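Local coordinates for DUF7790 domain-containing protein (Leptospira interrogans serogroup Icterohaemorrhagiae serovar copenhageni, PDB 6ULO), which is of unknown function but probably has a membrane-spanning helix in its natural form and a domain resembling Rossmann-type folds, at residues 251-256 against 279-284. Residues are numbered along the deposited sequence; the frame is centred on the assembly and turned at random.
Sequences VVRTIS and CVQKIS
Val251 and Arg253 pair with Gln281 and Cys279 where strands 249-255 and 277-282 run antiparallel in the interior of a mixed eight-stranded sheet whose 3-2-1-4-5 order of parallel strands is consistent with a Rossmann-like fold; strand 277-282 is where the run of parallel neighbours from 191-195 to 249-255 is first reversed. Four backbone bonds join them. Val251 N gives the shortest, 2.7 Å to Gln281 O, while the return bond from Gln281 N to Val251 O is longer at 3.2 Å. Arg253 and Cys279 exchange a second pair, both 2.9 Å between N and O. Between these two hydrogen-bonded pairs sits the non-hydrogen-bonded pair Val252 and Val280, where Val280 CA comes 3.2 Å from Val251 O in a CA-H...O contact.

On the face shared by Val251, Arg253, Cys279 and Gln281, side chains add a polar link. Arg253 leaves its backbone with CG wedged between N and carbonyl carbon (chi1 65°) and the chain bends at chi3, which sets one face of the guanidinium against Val251 CG1, toward the rim, and brings it end-on to the extended Gln281. NH1 and NH2 both reach Gln281 OE1, the oxygen lying in the guanidinium plane although the amide is turned 63° from it. Cys279 SG, at the same edge, accepts a weak bond from NH1 at 3.6 Å. The guanidinium also has Glu227 at NE, in a salt bridge, and the amide has Asn285 at NE2. Phe286 adds a cation-pi contact to Arg253.

Apolar contacts finish the join. Arg253 CG packs on Cys279 CB at 3.6 Å, and Ile283, at the start of helix 283-291, brings CG1 to 4.0 Å from Val251 CG2.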
loop_
_atom_site.group_PDB
_atom_site.type_symbol
_atom_site.label_atom_id
_atom_site.label_comp_id
_atom_site.label_asym_id
_atom_site.label_seq_id
_atom_site.Cartn_x
_atom_site.Cartn_y
_atom_site.Cartn_z
ATOM N N VAL A 251 2.029 7.233 9.199
ATOM C CA VAL A 251 0.778 6.977 8.492
ATOM C C VAL A 251 0.766 7.799 7.217
ATOM O O VAL A 251 1.118 8.986 7.244
ATOM C CB VAL A 251 -0.423 7.405 9.358
ATOM C CG1 VAL A 251 -1.732 7.283 8.584
ATOM C CG2 VAL A 251 -0.487 6.648 10.692
ATOM N N VAL A 252 0.300 7.212 6.122
ATOM C CA VAL A 252 -0.030 7.925 4.904
ATOM C C VAL A 252 -1.512 7.714 4.617
ATOM O O VAL A 252 -1.996 6.578 4.600
ATOM C CB VAL A 252 0.815 7.408 3.728
ATOM C CG1 VAL A 252 0.372 8.100 2.407
ATOM C CG2 VAL A 252 2.298 7.562 4.012
ATOM N N ARG A 253 -2.241 8.807 4.352
ATOM C CA ARG A 253 -3.661 8.713 4.026
ATOM C C ARG A 253 -4.001 9.828 3.044
ATOM O O ARG A 253 -3.222 10.768 2.823
ATOM C CB ARG A 253 -4.555 8.850 5.284
ATOM C CG ARG A 253 -4.469 10.224 5.935
ATOM C CD ARG A 253 -5.509 10.450 6.999
ATOM N NE ARG A 253 -5.375 9.550 8.145
ATOM C CZ ARG A 253 -4.651 9.790 9.234
ATOM N NH1 ARG A 253 -3.916 10.887 9.339
ATOM N NH2 ARG A 253 -4.653 8.903 10.244
ATOM N N THR A 254 -5.198 9.719 2.489
ATOM C CA THR A 254 -5.793 10.815 1.736
ATOM C C THR A 254 -7.198 11.068 2.266
ATOM O O THR A 254 -7.814 10.209 2.916
ATOM C CB THR A 254 -5.892 10.457 0.246
ATOM O OG1 THR A 254 -6.530 9.180 0.090
ATOM C CG2 THR A 254 -4.530 10.423 -0.374
ATOM N N ILE A 255 -7.694 12.281 1.997
ATOM C CA ILE A 255 -9.083 12.637 2.261
ATOM C C ILE A 255 -9.655 13.354 1.047
ATOM O O ILE A 255 -8.941 13.788 0.141
ATOM C CB ILE A 255 -9.296 13.489 3.531
ATOM C CG1 ILE A 255 -8.563 14.835 3.421
ATOM C CG2 ILE A 255 -9.002 12.642 4.818
ATOM C CD1 ILE A 255 -9.109 15.870 4.438
ATOM N N SER A 256 -10.984 13.482 1.056
ATOM C CA SER A 256 -11.662 14.089 -0.084
ATOM C C SER A 256 -12.817 14.985 0.330
ATOM O O SER A 256 -13.646 15.317 -0.517
ATOM C CB SER A 256 -12.134 12.988 -1.053
ATOM O OG SER A 256 -13.060 12.106 -0.430
ATOM N N CYS A 279 -2.061 13.355 3.430
ATOM C CA CYS A 279 -1.781 13.596 4.836
ATOM C C CYS A 279 -0.791 12.555 5.352
ATOM O O CYS A 279 -0.948 11.346 5.111
ATOM C CB CYS A 279 -3.084 13.544 5.625
ATOM S SG CYS A 279 -2.923 13.795 7.401
ATOM N N VAL A 280 0.224 13.024 6.074
ATOM C CA VAL A 280 1.119 12.139 6.820
ATOM C C VAL A 280 1.016 12.472 8.310
ATOM O O VAL A 280 0.624 13.578 8.700
ATOM C CB VAL A 280 2.581 12.198 6.326
ATOM C CG1 VAL A 280 2.624 11.779 4.897
ATOM C CG2 VAL A 280 3.153 13.591 6.506
ATOM N N GLN A 281 1.394 11.505 9.142
ATOM C CA GLN A 281 1.242 11.634 10.587
ATOM C C GLN A 281 2.118 10.569 11.210
ATOM O O GLN A 281 2.031 9.403 10.820
ATOM C CB GLN A 281 -0.219 11.379 10.977
ATOM C CG GLN A 281 -0.494 11.334 12.467
ATOM C CD GLN A 281 -1.971 11.173 12.789
ATOM O OE1 GLN A 281 -2.771 10.744 11.933
ATOM N NE2 GLN A 281 -2.345 11.523 14.023
ATOM N N LYS A 282 2.936 10.924 12.185
ATOM C CA LYS A 282 3.710 9.860 12.834
ATOM C C LYS A 282 2.774 8.812 13.426
ATOM O O LYS A 282 1.742 9.149 14.015
ATOM C CB LYS A 282 4.627 10.441 13.919
ATOM C CG LYS A 282 5.898 11.102 13.360
ATOM C CD LYS A 282 6.816 11.611 14.450
ATOM C CE LYS A 282 8.161 12.049 13.883
ATOM N NZ LYS A 282 9.058 12.602 14.922
ATOM N N ILE A 283 3.129 7.525 13.268
ATOM C CA ILE A 283 2.266 6.484 13.841
ATOM C C ILE A 283 2.147 6.640 15.354
ATOM O O ILE A 283 1.070 6.439 15.928
ATOM C CB ILE A 283 2.724 5.066 13.456
ATOM C CG1 ILE A 283 2.870 4.912 11.953
ATOM C CG2 ILE A 283 1.710 4.069 13.932
ATOM C CD1 ILE A 283 3.319 3.521 11.515
ATOM N N SER A 284 3.228 7.050 16.021
ATOM C CA SER A 284 3.138 7.293 17.464
ATOM C C SER A 284 2.117 8.383 17.781
ATOM O O SER A 284 1.375 8.282 18.771
ATOM C CB SER A 284 4.502 7.698 18.013
ATOM O OG SER A 284 4.921 8.910 17.411
#